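Local coordinates for protein glucose-1-phosphate uridylyltransferase (Sphingomonas elodea, PDB 2UX8) that probably catalyses the transfer of a uridylyl group from UTP to alpha-D-glucose 1-phosphate, giving UDP-glucose and diphosphate, at residues P36-P41 against S72-H77; I60-F65 against N107-R112; P140-F145 against S211-Y216; N164-E169 against Q250-V255. All coordinates share one frame; numbering follows the deposited sequence.

Contact 1. Residues P36-P41 against S72-H77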
loop_
_atom_site.group_PDB
_atom_site.type_symbol
_atom_site.label_atom_id
_atom_site.label_comp_id
_atom_site.label_asym_id
_atom_site.label_seq_id
_atom_site.Cartn_x
_atom_site.Cartn_y
_atom_site.Cartn_z
ATOM N N PRO C 36 6.233 10.309 -1.969
ATOM C CA PRO C 36 6.362 10.819 -3.331
ATOM C C PRO C 36 6.730 12.304 -3.268
ATOM O O PRO C 36 6.183 13.067 -2.460
ATOM C CB PRO C 36 4.975 10.595 -3.917
ATOM C CG PRO C 36 4.460 9.410 -3.141
ATOM C CD PRO C 36 4.916 9.698 -1.744
ATOM N N LYS C 37 7.686 12.696 -4.097
ATOM C CA LYS C 37 8.142 14.071 -4.190
ATOM C C LYS C 37 6.954 14.980 -4.494
ATOM O O LYS C 37 6.850 16.089 -3.978
ATOM C CB LYS C 37 9.173 14.140 -5.316
ATOM C CG LYS C 37 9.409 15.499 -5.902
ATOM C CD LYS C 37 10.199 16.370 -4.964
ATOM C CE LYS C 37 10.581 17.668 -5.646
ATOM N NZ LYS C 37 11.450 17.458 -6.851
ATOM N N GLU C 38 6.054 14.478 -5.329
ATOM C CA GLU C 38 4.880 15.225 -5.738
ATOM C C GLU C 38 3.922 15.503 -4.590
ATOM O O GLU C 38 2.978 16.277 -4.732
ATOM C CB GLU C 38 4.143 14.470 -6.851
ATOM C CG GLU C 38 4.971 14.180 -8.104
ATOM C CD GLU C 38 5.733 12.859 -8.033
ATOM O OE1 GLU C 38 5.401 12.024 -7.174
ATOM O OE2 GLU C 38 6.654 12.641 -8.851
ATOM N N MET C 39 4.163 14.866 -3.453
ATOM C CA MET C 39 3.307 15.045 -2.298
ATOM C C MET C 39 3.866 16.046 -1.300
ATOM O O MET C 39 3.208 16.354 -0.311
ATOM C CB MET C 39 3.082 13.712 -1.603
ATOM C CG MET C 39 2.256 12.737 -2.383
ATOM S SD MET C 39 0.607 13.341 -2.603
ATOM C CE MET C 39 -0.023 13.201 -0.968
ATOM N N LEU C 40 5.075 16.547 -1.539
ATOM C CA LEU C 40 5.640 17.536 -0.628
ATOM C C LEU C 40 4.693 18.720 -0.635
ATOM O O LEU C 40 4.187 19.127 -1.683
ATOM C CB LEU C 40 7.044 17.970 -1.054
ATOM C CG LEU C 40 8.133 16.897 -0.938
ATOM C CD1 LEU C 40 9.500 17.538 -1.092
ATOM C CD2 LEU C 40 8.045 16.217 0.410
ATOM N N PRO C 41 4.426 19.279 0.542
ATOM C CA PRO C 41 3.509 20.418 0.656
ATOM C C PRO C 41 4.076 21.807 0.484
ATOM O O PRO C 41 5.181 22.094 0.947
ATOM C CB PRO C 41 2.936 20.249 2.053
ATOM C CG PRO C 41 4.151 19.744 2.820
ATOM C CD PRO C 41 4.800 18.751 1.867
ATOM N N SER C 72 1.260 5.289 -3.736
ATOM C CA SER C 72 -0.159 5.096 -3.448
ATOM C C SER C 72 -0.787 6.375 -2.893
ATOM O O SER C 72 -1.973 6.654 -3.107
ATOM C CB SER C 72 -0.344 3.987 -2.417
ATOM O OG SER C 72 0.684 3.029 -2.517
ATOM N N ALA C 73 0.012 7.138 -2.159
ATOM C CA ALA C 73 -0.461 8.376 -1.562
ATOM C C ALA C 73 -1.099 9.293 -2.601
ATOM O O ALA C 73 -2.116 9.933 -2.345
ATOM C CB ALA C 73 0.694 9.083 -0.876
ATOM N N LEU C 74 -0.499 9.350 -3.780
ATOM C CA LEU C 74 -1.021 10.187 -4.836
ATOM C C LEU C 74 -2.406 9.731 -5.210
ATOM O O LEU C 74 -3.265 10.535 -5.552
ATOM C CB LEU C 74 -0.127 10.106 -6.066
ATOM C CG LEU C 74 0.568 11.403 -6.461
ATOM C CD1 LEU C 74 2.006 11.399 -5.988
ATOM C CD2 LEU C 74 0.519 11.529 -7.963
ATOM N N GLU C 75 -2.615 8.426 -5.142
ATOM C CA GLU C 75 -3.897 7.849 -5.506
ATOM C C GLU C 75 -4.952 8.070 -4.427
ATOM O O GLU C 75 -6.094 8.433 -4.713
ATOM C CB GLU C 75 -3.711 6.363 -5.763
ATOM C CG GLU C 75 -4.582 5.833 -6.862
ATOM C CD GLU C 75 -4.135 4.476 -7.325
ATOM O OE1 GLU C 75 -2.921 4.200 -7.211
ATOM O OE2 GLU C 75 -4.987 3.699 -7.813
ATOM N N ASP C 76 -4.553 7.859 -3.182
ATOM C CA ASP C 76 -5.465 8.022 -2.068
ATOM C C ASP C 76 -5.867 9.468 -1.863
ATOM O O ASP C 76 -7.004 9.762 -1.483
ATOM C CB ASP C 76 -4.830 7.479 -0.797
ATOM C CG ASP C 76 -4.552 6.001 -0.885
ATOM O OD1 ASP C 76 -5.351 5.294 -1.529
ATOM O OD2 ASP C 76 -3.551 5.538 -0.307
ATOM N N HIS C 77 -4.930 10.369 -2.128
ATOM C CA HIS C 77 -5.188 11.783 -1.963
ATOM C C HIS C 77 -6.391 12.269 -2.773
ATOM O O HIS C 77 -7.101 13.172 -2.339
ATOM C CB HIS C 77 -3.958 12.592 -2.361
ATOM C CG HIS C 77 -4.146 14.066 -2.212
ATOM N ND1 HIS C 77 -3.999 14.715 -1.005
ATOM C CD2 HIS C 77 -4.537 15.008 -3.103
ATOM C CE1 HIS C 77 -4.291 15.995 -1.158
ATOM N NE2 HIS C 77 -4.621 16.198 -2.420
#
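The short 3-10 turn at 37-39 brings P36 and M39 up to one side of helix 72-77, with M39 CA 7.0 Å from L74 CA, a gap bridged by side chains. L74 reaches furthest into the contact. Its CD1 methyl sits among three residues of the turn, 3.7 Å from P36 CB, 3.9 Å from M39 CG and also against CB and OE1 of E38, whose side chain crosses it at about a right angle. M39 and L74 slide past each other in opposite directions, so M39 carries on over the helix. Its chain bends at both outer torsions (chi2 -64°, chi3 -71°), which brings the CE methyl of M39 against both A73 CB, 4.2 Å from it, and H77 CB. The sulfur, M39 SD, lies 5.3 Å from the centroid of the H77 imidazole in an oblique sulfur-aromatic contact, while H77 NE2 is hydrogen-bonded to Q49. Cutting M39 back to an alanine would probably open a gap between the turn and the helix and take this cover from A73 and H77. The loop follows strand 16-21, and V21 of that strand meets both E38 and L74. From helix 47-57, I48 packs on E38, M39 and L74, so the turn, the two helices and the strand close round a common apolar patch.

Contact 2. Residues I60-F65 against N107-R112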
loop_
_atom_site.group_PDB
_atom_site.type_symbol
_atom_site.label_atom_id
_atom_site.label_comp_id
_atom_site.label_asym_id
_atom_site.label_seq_id
_atom_site.Cartn_x
_atom_site.Cartn_y
_atom_site.Cartn_z
ATOM N N ILE C 60 -9.919 21.660 -18.010
ATOM C CA ILE C 60 -9.592 20.272 -18.271
ATOM C C ILE C 60 -10.467 19.360 -17.412
ATOM O O ILE C 60 -10.693 19.637 -16.238
ATOM C CB ILE C 60 -8.096 20.046 -18.007
ATOM C CG1 ILE C 60 -7.325 20.709 -19.144
ATOM C CG2 ILE C 60 -7.764 18.559 -17.880
ATOM C CD1 ILE C 60 -5.868 20.561 -19.034
ATOM N N GLU C 61 -10.979 18.281 -17.994
ATOM C CA GLU C 61 -11.834 17.386 -17.225
ATOM C C GLU C 61 -11.381 15.941 -17.100
ATOM O O GLU C 61 -12.129 15.100 -16.621
ATOM C CB GLU C 61 -13.260 17.416 -17.768
ATOM C CG GLU C 61 -13.374 17.059 -19.220
ATOM C CD GLU C 61 -14.784 17.222 -19.747
ATOM O OE1 GLU C 61 -15.427 18.240 -19.436
ATOM O OE2 GLU C 61 -15.249 16.340 -20.486
ATOM N N GLN C 62 -10.162 15.642 -17.514
ATOM C CA GLN C 62 -9.655 14.281 -17.410
ATOM C C GLN C 62 -8.165 14.318 -17.073
ATOM O O GLN C 62 -7.324 14.614 -17.925
ATOM C CB GLN C 62 -9.903 13.516 -18.723
ATOM C CG GLN C 62 -9.239 12.134 -18.821
ATOM C CD GLN C 62 -9.937 11.061 -18.005
ATOM O OE1 GLN C 62 -11.070 10.679 -18.302
ATOM N NE2 GLN C 62 -9.262 10.568 -16.972
ATOM N N MET C 63 -7.850 14.044 -15.812
ATOM C CA MET C 63 -6.464 14.017 -15.359
ATOM C C MET C 63 -5.939 12.600 -15.529
ATOM O O MET C 63 -6.582 11.639 -15.098
ATOM C CB MET C 63 -6.372 14.372 -13.882
ATOM C CG MET C 63 -7.251 15.502 -13.488
ATOM S SD MET C 63 -6.856 16.941 -14.454
ATOM C CE MET C 63 -6.555 18.052 -13.204
ATOM N N ILE C 64 -4.792 12.448 -16.173
ATOM C CA ILE C 64 -4.242 11.114 -16.310
ATOM C C ILE C 64 -2.836 11.135 -15.734
ATOM O O ILE C 64 -1.939 11.802 -16.236
ATOM C CB ILE C 64 -4.329 10.580 -17.788
ATOM C CG1 ILE C 64 -2.952 10.248 -18.330
ATOM C CG2 ILE C 64 -5.070 11.558 -18.680
ATOM C CD1 ILE C 64 -2.613 8.789 -18.211
ATOM N N PHE C 65 -2.695 10.440 -14.608
ATOM C CA PHE C 65 -1.432 10.331 -13.874
ATOM C C PHE C 65 -0.622 9.143 -14.354
ATOM O O PHE C 65 -1.129 8.025 -14.390
ATOM C CB PHE C 65 -1.672 10.103 -12.369
ATOM C CG PHE C 65 -2.186 11.298 -11.619
ATOM C CD1 PHE C 65 -2.742 12.390 -12.276
ATOM C CD2 PHE C 65 -2.160 11.305 -10.227
ATOM C CE1 PHE C 65 -3.265 13.463 -11.557
ATOM C CE2 PHE C 65 -2.689 12.384 -9.505
ATOM C CZ PHE C 65 -3.239 13.456 -10.175
ATOM N N ASN C 107 -12.630 10.747 -13.702
ATOM C CA ASN C 107 -11.887 11.918 -14.171
ATOM C C ASN C 107 -10.399 11.886 -13.856
ATOM O O ASN C 107 -9.644 12.763 -14.285
ATOM C CB ASN C 107 -12.503 13.211 -13.632
ATOM C CG ASN C 107 -13.823 13.550 -14.306
ATOM O OD1 ASN C 107 -14.114 13.087 -15.407
ATOM N ND2 ASN C 107 -14.618 14.376 -13.653
ATOM N N ILE C 108 -9.979 10.884 -13.095
ATOM C CA ILE C 108 -8.572 10.734 -12.774
ATOM C C ILE C 108 -8.200 9.294 -13.051
ATOM O O ILE C 108 -8.727 8.386 -12.426
ATOM C CB ILE C 108 -8.271 11.053 -11.313
ATOM C CG1 ILE C 108 -8.560 12.540 -11.043
ATOM C CG2 ILE C 108 -6.826 10.698 -11.011
ATOM C CD1 ILE C 108 -7.954 13.084 -9.773
ATOM N N ALA C 109 -7.304 9.090 -14.010
ATOM C CA ALA C 109 -6.880 7.752 -14.380
ATOM C C ALA C 109 -5.393 7.598 -14.115
ATOM O O ALA C 109 -4.634 8.556 -14.252
ATOM C CB ALA C 109 -7.189 7.506 -15.840
ATOM N N TYR C 110 -4.989 6.392 -13.717
ATOM C CA TYR C 110 -3.587 6.098 -13.429
ATOM C C TYR C 110 -3.042 4.998 -14.324
ATOM O O TYR C 110 -3.751 4.043 -14.648
ATOM C CB TYR C 110 -3.389 5.617 -11.988
ATOM C CG TYR C 110 -3.968 6.496 -10.923
ATOM C CD1 TYR C 110 -5.327 6.470 -10.637
ATOM C CD2 TYR C 110 -3.155 7.362 -10.196
ATOM C CE1 TYR C 110 -5.871 7.298 -9.644
ATOM C CE2 TYR C 110 -3.683 8.194 -9.202
ATOM C CZ TYR C 110 -5.040 8.157 -8.930
ATOM O OH TYR C 110 -5.560 8.964 -7.939
ATOM N N VAL C 111 -1.780 5.138 -14.714
ATOM C CA VAL C 111 -1.107 4.125 -15.511
ATOM C C VAL C 111 0.319 4.063 -15.009
ATOM O O VAL C 111 0.956 5.094 -14.804
ATOM C CB VAL C 111 -1.106 4.438 -17.011
ATOM C CG1 VAL C 111 -2.523 4.480 -17.505
ATOM C CG2 VAL C 111 -0.382 5.741 -17.292
ATOM N N ARG C 112 0.811 2.850 -14.785
ATOM C CA ARG C 112 2.165 2.658 -14.286
ATOM C C ARG C 112 3.193 2.799 -15.395
ATOM O O ARG C 112 3.046 2.222 -16.471
ATOM C CB ARG C 112 2.286 1.278 -13.638
ATOM C CG ARG C 112 1.366 1.082 -12.455
ATOM C CD ARG C 112 1.819 1.907 -11.261
ATOM N NE ARG C 112 2.559 1.102 -10.293
ATOM C CZ ARG C 112 2.046 0.636 -9.155
ATOM N NH1 ARG C 112 0.784 0.900 -8.837
ATOM N NH2 ARG C 112 2.791 -0.099 -8.338
#
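N107 O takes the amide of M63, with 2.7 Å from M63 N to N107 O, and opens a regular parallel ladder. M63 O then receives A109 N at 2.9 Å, F65 N gives to A109 O at 2.7 Å, and V111 N reaches back to F65 O at 3.0 Å. M63 and F65 therefore each use both their N-H and their C=O on this neighbour, while I64 turns its own backbone to A17 and F19 on strand 16-21.

Outside the backbone, the side chains separate onto the two faces. F65 and Y110 lie side by side and point the same way; F65 CD2 comes 3.6 Å from Y110 CE2, with the ring planes 79° apart. CG anti to the carbonyl carbon (chi1 -72°) turns the F65 ring alongside Y110, and both share the face where M63 CB meets I108 CG1 at 4.0 Å. There F78 meets the F65 ring edge-to-face and V52 packs on both M63 and F65. On the face of I64 and A109, I64 CD1 touches V111 CG2 at 3.9 Å. Beyond, A109 to V111 pair antiparallel with a strand of a neighbouring subunit, continuing the sheet across that interface. Neighbouring parallel strands joined through intervening helices are the beta-alpha-beta arrangement of the Rossmann-like GT-A fold.

Contact 3. Residues P140-F145 against S211-Y216. With G1P (1-O-phosphono-alpha-D-glucopyranose), chain K.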
loop_
_atom_site.group_PDB
_atom_site.type_symbol
_atom_site.label_atom_id
_atom_site.label_comp_id
_atom_site.label_asym_id
_atom_site.label_seq_id
_atom_site.Cartn_x
_atom_site.Cartn_y
_atom_site.Cartn_z
ATOM N N PRO C 140 4.479 19.039 -11.906
ATOM C CA PRO C 140 4.256 19.642 -10.586
ATOM C C PRO C 140 5.442 20.300 -9.869
ATOM O O PRO C 140 5.236 21.195 -9.053
ATOM C CB PRO C 140 3.609 18.509 -9.784
ATOM C CG PRO C 140 3.946 17.260 -10.562
ATOM C CD PRO C 140 3.884 17.695 -11.981
ATOM N N ASP C 141 6.670 19.883 -10.160
ATOM C CA ASP C 141 7.835 20.505 -9.526
ATOM C C ASP C 141 7.911 21.989 -9.876
ATOM O O ASP C 141 8.498 22.779 -9.138
ATOM C CB ASP C 141 9.132 19.835 -9.965
ATOM C CG ASP C 141 9.586 18.753 -9.004
ATOM O OD1 ASP C 141 8.840 18.436 -8.055
ATOM O OD2 ASP C 141 10.694 18.216 -9.205
ATOM N N ASP C 142 7.339 22.360 -11.016
ATOM C CA ASP C 142 7.318 23.755 -11.425
ATOM C C ASP C 142 6.063 24.388 -10.823
ATOM O O ASP C 142 4.967 24.331 -11.390
ATOM C CB ASP C 142 7.334 23.869 -12.954
ATOM C CG ASP C 142 8.743 23.813 -13.519
ATOM O OD1 ASP C 142 8.918 23.459 -14.702
ATOM O OD2 ASP C 142 9.687 24.134 -12.771
ATOM N N PHE C 143 6.249 24.960 -9.637
ATOM C CA PHE C 143 5.179 25.603 -8.900
ATOM C C PHE C 143 4.926 26.967 -9.557
ATOM O O PHE C 143 5.780 27.862 -9.531
ATOM C CB PHE C 143 5.609 25.745 -7.435
ATOM C CG PHE C 143 4.545 26.290 -6.543
ATOM C CD1 PHE C 143 3.444 25.523 -6.202
ATOM C CD2 PHE C 143 4.604 27.611 -6.105
ATOM C CE1 PHE C 143 2.409 26.070 -5.443
ATOM C CE2 PHE C 143 3.574 28.162 -5.350
ATOM C CZ PHE C 143 2.476 27.391 -5.020
ATOM N N MET C 144 3.759 27.106 -10.175
ATOM C CA MET C 144 3.402 28.337 -10.861
ATOM C C MET C 144 2.451 29.179 -10.018
ATOM O O MET C 144 1.258 28.894 -9.918
ATOM C CB MET C 144 2.768 28.015 -12.219
ATOM C CG MET C 144 3.616 27.093 -13.079
ATOM S SD MET C 144 5.258 27.762 -13.426
ATOM C CE MET C 144 4.968 28.500 -15.044
ATOM N N PHE C 145 2.993 30.234 -9.433
ATOM C CA PHE C 145 2.219 31.113 -8.575
ATOM C C PHE C 145 1.684 32.351 -9.302
ATOM O O PHE C 145 2.457 33.166 -9.810
ATOM C CB PHE C 145 3.094 31.539 -7.391
ATOM C CG PHE C 145 2.323 32.079 -6.236
ATOM C CD1 PHE C 145 1.109 31.512 -5.872
ATOM C CD2 PHE C 145 2.831 33.120 -5.475
ATOM C CE1 PHE C 145 0.419 31.970 -4.770
ATOM C CE2 PHE C 145 2.149 33.589 -4.365
ATOM C CZ PHE C 145 0.939 33.013 -4.011
ATOM N N SER C 211 13.942 29.372 -22.081
ATOM C CA SER C 211 13.837 27.940 -21.884
ATOM C C SER C 211 12.398 27.448 -21.825
ATOM O O SER C 211 11.455 28.237 -21.762
ATOM C CB SER C 211 14.553 27.567 -20.591
ATOM O OG SER C 211 14.083 28.375 -19.523
ATOM N N VAL C 212 12.249 26.129 -21.840
ATOM C CA VAL C 212 10.942 25.494 -21.780
ATOM C C VAL C 212 10.624 25.195 -20.318
ATOM O O VAL C 212 11.467 24.677 -19.596
ATOM C CB VAL C 212 10.936 24.171 -22.586
ATOM C CG1 VAL C 212 9.543 23.566 -22.605
ATOM C CG2 VAL C 212 11.410 24.426 -24.005
ATOM N N ILE C 213 9.422 25.547 -19.876
ATOM C CA ILE C 213 9.018 25.287 -18.502
ATOM C C ILE C 213 7.980 24.170 -18.526
ATOM O O ILE C 213 7.316 23.967 -19.534
ATOM C CB ILE C 213 8.436 26.560 -17.833
ATOM C CG1 ILE C 213 9.509 27.653 -17.788
ATOM C CG2 ILE C 213 7.945 26.243 -16.426
ATOM C CD1 ILE C 213 10.822 27.213 -17.193
ATOM N N GLY C 214 7.847 23.452 -17.418
ATOM C CA GLY C 214 6.924 22.329 -17.334
ATOM C C GLY C 214 5.427 22.504 -17.513
ATOM O O GLY C 214 4.633 21.980 -16.728
ATOM N N ARG C 215 5.031 23.225 -18.551
ATOM C CA ARG C 215 3.618 23.450 -18.862
ATOM C C ARG C 215 3.486 23.339 -20.388
ATOM O O ARG C 215 4.088 24.126 -21.120
ATOM C CB ARG C 215 3.185 24.839 -18.367
ATOM C CG ARG C 215 2.170 24.842 -17.213
ATOM C CD ARG C 215 2.568 23.897 -16.095
ATOM N NE ARG C 215 1.956 24.211 -14.810
ATOM C CZ ARG C 215 2.450 23.772 -13.654
ATOM N NH1 ARG C 215 3.532 23.018 -13.662
ATOM N NH2 ARG C 215 1.902 24.113 -12.490
ATOM N N TYR C 216 2.727 22.348 -20.863
ATOM C CA TYR C 216 2.553 22.134 -22.299
ATOM C C TYR C 216 1.109 21.894 -22.728
ATOM O O TYR C 216 0.267 21.427 -21.954
ATOM C CB TYR C 216 3.336 20.906 -22.787
ATOM C CG TYR C 216 4.779 20.752 -22.342
ATOM C CD1 TYR C 216 5.112 20.576 -20.996
ATOM C CD2 TYR C 216 5.809 20.692 -23.281
ATOM C CE1 TYR C 216 6.430 20.339 -20.605
ATOM C CE2 TYR C 216 7.125 20.457 -22.896
ATOM C CZ TYR C 216 7.427 20.279 -21.564
ATOM O OH TYR C 216 8.727 20.028 -21.206
HETATM C C1 G1P K . 12.155 18.810 -19.016
HETATM C C2 G1P K . 12.276 19.129 -20.520
HETATM C C3 G1P K . 13.118 20.405 -20.685
HETATM C C4 G1P K . 12.393 21.540 -19.969
HETATM C C5 G1P K . 12.263 21.163 -18.476
HETATM C C6 G1P K . 11.517 22.285 -17.737
HETATM O O1 G1P K . 13.474 18.546 -18.485
HETATM O O2 G1P K . 12.916 18.036 -21.177
HETATM O O3 G1P K . 13.239 20.722 -22.065
HETATM O O4 G1P K . 13.153 22.740 -20.107
HETATM O O5 G1P K . 11.504 19.929 -18.334
HETATM O O6 G1P K . 11.373 21.962 -16.351
HETATM P P G1P K . 13.371 18.018 -16.953
HETATM O O1P G1P K . 12.525 16.801 -16.872
HETATM O O2P G1P K . 14.845 17.703 -16.411
HETATM O O3P G1P K . 12.735 19.164 -16.015
#
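D142 points its carboxylate at the corner where the chain turns at G214, and G214 N donates to D142 OD1 at 2.9 Å, on the anti side and 18° out of the carboxylate plane. D142 OD1 also accepts a weak bond from the sugar hydroxyl G1P O6, at 3.3 Å, while OD2 is paired with R261. A second sugar bond comes from the backbone, G1P O4 giving to V212 O at 2.6 Å; E199 and G180 hold the ligand as well.

Van der Waals contacts fill in beside these bonds. M144 CG rests over one face of the R215 guanidinium, 3.4 Å above its plane and towards its rim, and M144 CE meets I213 CG2 at 4.0 Å. R215 itself is salt-bridged to E54. An alanine in place of D142 would probably leave the G214 amide and the sugar O6 without this acceptor and R261 without this counter-charge.

One carboxylate thus ties the inverse gamma turn centred on G214 to an arginine and to the sugar, which probably couples the shape of the corner to sugar recognition.

Contact 4. Residues N164-E169 against Q250-V255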
loop_
_atom_site.group_PDB
_atom_site.type_symbol
_atom_site.label_atom_id
_atom_site.label_comp_id
_atom_site.label_asym_id
_atom_site.label_seq_id
_atom_site.Cartn_x
_atom_site.Cartn_y
_atom_site.Cartn_z
ATOM N N ASN C 164 0.507 24.089 -30.894
ATOM C CA ASN C 164 1.221 23.690 -29.691
ATOM C C ASN C 164 1.752 24.891 -28.919
ATOM O O ASN C 164 2.214 25.865 -29.509
ATOM C CB ASN C 164 2.379 22.760 -30.063
ATOM C CG ASN C 164 1.970 21.689 -31.062
ATOM O OD1 ASN C 164 2.084 21.880 -32.275
ATOM N ND2 ASN C 164 1.474 20.563 -30.559
ATOM N N LEU C 165 1.674 24.820 -27.596
ATOM C CA LEU C 165 2.155 25.897 -26.750
ATOM C C LEU C 165 2.951 25.345 -25.577
ATOM O O LEU C 165 2.729 24.217 -25.123
ATOM C CB LEU C 165 0.991 26.731 -26.206
ATOM C CG LEU C 165 0.073 27.511 -27.148
ATOM C CD1 LEU C 165 -1.068 26.623 -27.583
ATOM C CD2 LEU C 165 -0.494 28.726 -26.431
ATOM N N ILE C 166 3.883 26.155 -25.090
ATOM C CA ILE C 166 4.711 25.788 -23.954
ATOM C C ILE C 166 5.000 27.045 -23.161
ATOM O O ILE C 166 5.017 28.138 -23.711
ATOM C CB ILE C 166 6.050 25.170 -24.401
ATOM C CG1 ILE C 166 6.718 26.084 -25.427
ATOM C CG2 ILE C 166 5.822 23.775 -24.972
ATOM C CD1 ILE C 166 8.108 25.653 -25.827
ATOM N N CYS C 167 5.214 26.895 -21.865
ATOM C CA CYS C 167 5.523 28.043 -21.031
ATOM C C CYS C 167 6.995 28.384 -21.239
ATOM O O CYS C 167 7.860 27.506 -21.205
ATOM C CB CYS C 167 5.264 27.721 -19.566
ATOM S SG CYS C 167 5.415 29.150 -18.512
ATOM N N ALA C 168 7.274 29.662 -21.465
ATOM C CA ALA C 168 8.641 30.110 -21.693
ATOM C C ALA C 168 9.060 31.103 -20.632
ATOM O O ALA C 168 8.239 31.874 -20.123
ATOM C CB ALA C 168 8.766 30.730 -23.078
ATOM N N GLU C 169 10.353 31.084 -20.324
ATOM C CA GLU C 169 10.903 31.945 -19.294
ATOM C C GLU C 169 12.388 32.223 -19.529
ATOM O O GLU C 169 13.174 31.301 -19.760
ATOM C CB GLU C 169 10.691 31.262 -17.941
ATOM C CG GLU C 169 11.117 32.030 -16.714
ATOM C CD GLU C 169 10.872 31.222 -15.456
ATOM O OE1 GLU C 169 9.728 30.739 -15.284
ATOM O OE2 GLU C 169 11.816 31.066 -14.649
ATOM N N GLN C 250 2.705 23.354 -37.875
ATOM C CA GLN C 250 1.674 23.702 -36.917
ATOM C C GLN C 250 2.119 24.875 -36.059
ATOM O O GLN C 250 3.305 25.025 -35.752
ATOM C CB GLN C 250 1.296 22.496 -36.059
ATOM C CG GLN C 250 -0.121 22.029 -36.340
ATOM C CD GLN C 250 -0.481 20.719 -35.668
ATOM O OE1 GLN C 250 -1.643 20.318 -35.663
ATOM N NE2 GLN C 250 0.511 20.042 -35.108
ATOM N N PRO C 251 1.168 25.754 -35.702
ATOM C CA PRO C 251 1.416 26.941 -34.875
ATOM C C PRO C 251 2.104 26.530 -33.579
ATOM O O PRO C 251 1.543 25.758 -32.804
ATOM C CB PRO C 251 0.009 27.468 -34.595
ATOM C CG PRO C 251 -0.767 27.048 -35.792
ATOM C CD PRO C 251 -0.251 25.661 -36.094
ATOM N N PHE C 252 3.310 27.027 -33.341
ATOM C CA PHE C 252 4.001 26.679 -32.116
ATOM C C PHE C 252 4.498 27.942 -31.437
ATOM O O PHE C 252 5.344 28.659 -31.967
ATOM C CB PHE C 252 5.140 25.711 -32.416
ATOM C CG PHE C 252 5.465 24.808 -31.273
ATOM C CD1 PHE C 252 5.977 23.537 -31.496
ATOM C CD2 PHE C 252 5.266 25.234 -29.966
ATOM C CE1 PHE C 252 6.285 22.700 -30.431
ATOM C CE2 PHE C 252 5.571 24.408 -28.897
ATOM C CZ PHE C 252 6.084 23.134 -29.128
ATOM N N HIS C 253 3.950 28.214 -30.257
ATOM C CA HIS C 253 4.304 29.413 -29.518
ATOM C C HIS C 253 4.729 29.184 -28.082
ATOM O O HIS C 253 4.344 28.201 -27.443
ATOM C CB HIS C 253 3.121 30.369 -29.517
ATOM C CG HIS C 253 2.592 30.667 -30.879
ATOM N ND1 HIS C 253 3.233 31.514 -31.755
ATOM C CD2 HIS C 253 1.501 30.206 -31.531
ATOM C CE1 HIS C 253 2.557 31.563 -32.888
ATOM N NE2 HIS C 253 1.502 30.777 -32.778
ATOM N N GLY C 254 5.526 30.124 -27.585
ATOM C CA GLY C 254 5.979 30.076 -26.215
ATOM C C GLY C 254 5.113 31.082 -25.489
ATOM O O GLY C 254 4.836 32.154 -26.020
ATOM N N VAL C 255 4.666 30.734 -24.289
ATOM C CA VAL C 255 3.832 31.628 -23.506
ATOM C C VAL C 255 4.565 32.064 -22.244
ATOM O O VAL C 255 5.129 31.239 -21.533
ATOM C CB VAL C 255 2.525 30.940 -23.102
ATOM C CG1 VAL C 255 1.633 31.920 -22.381
ATOM C CG2 VAL C 255 1.829 30.382 -24.335
#
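F252 turns a face of its ring to N164: N164 CB stands 3.6 Å from the F252 ring centroid and only 4° off the ring normal, a CH-pi contact over the centre of the face. The phenyl swings there because its CG is opposite the backbone N (chi1 -152°). I166 comes at about a right angle to F252, its CG2 lying in the ring plane at the edge, 4.0 Å from F252 CE2. On the reverse of the sheet L165 and V255 cross, L165 CD2 being 3.5 Å from V255 CG2.

Five backbone bonds of a parallel ladder set the register, from N164 N to P251 O (2.7 Å) through to A168 N and V255 O (2.7 Å).

Polar backbone atoms are thus paired along the ladder, while the side chains meeting across it are mainly hydrocarbon, so that I166 packs on V212 and Y216, behind the sugar pocket.

In the fold
Along the chain, contacts 1 and 2 alternate their segments, and so do contacts 3 and 4, which follow later. Contacts 1 and 2 have centres about 14 Å apart and touch through L74 on F65; both also reach a neighbouring subunit. Contacts 3 and 4, centres about 13 Å apart, share strand neighbours, with I213 N probably hydrogen-bonded to C167 O. Contacts 2, 3 and 4 all reach the one mixed sheet, and a salt bridge from K37 to D141 joins contact 1 to contact 3. Contacts 1 and 4 have centres about 29 Å apart on opposite sides of the chain's centre, with the sugar-binding contact 3 near the centre of the chain.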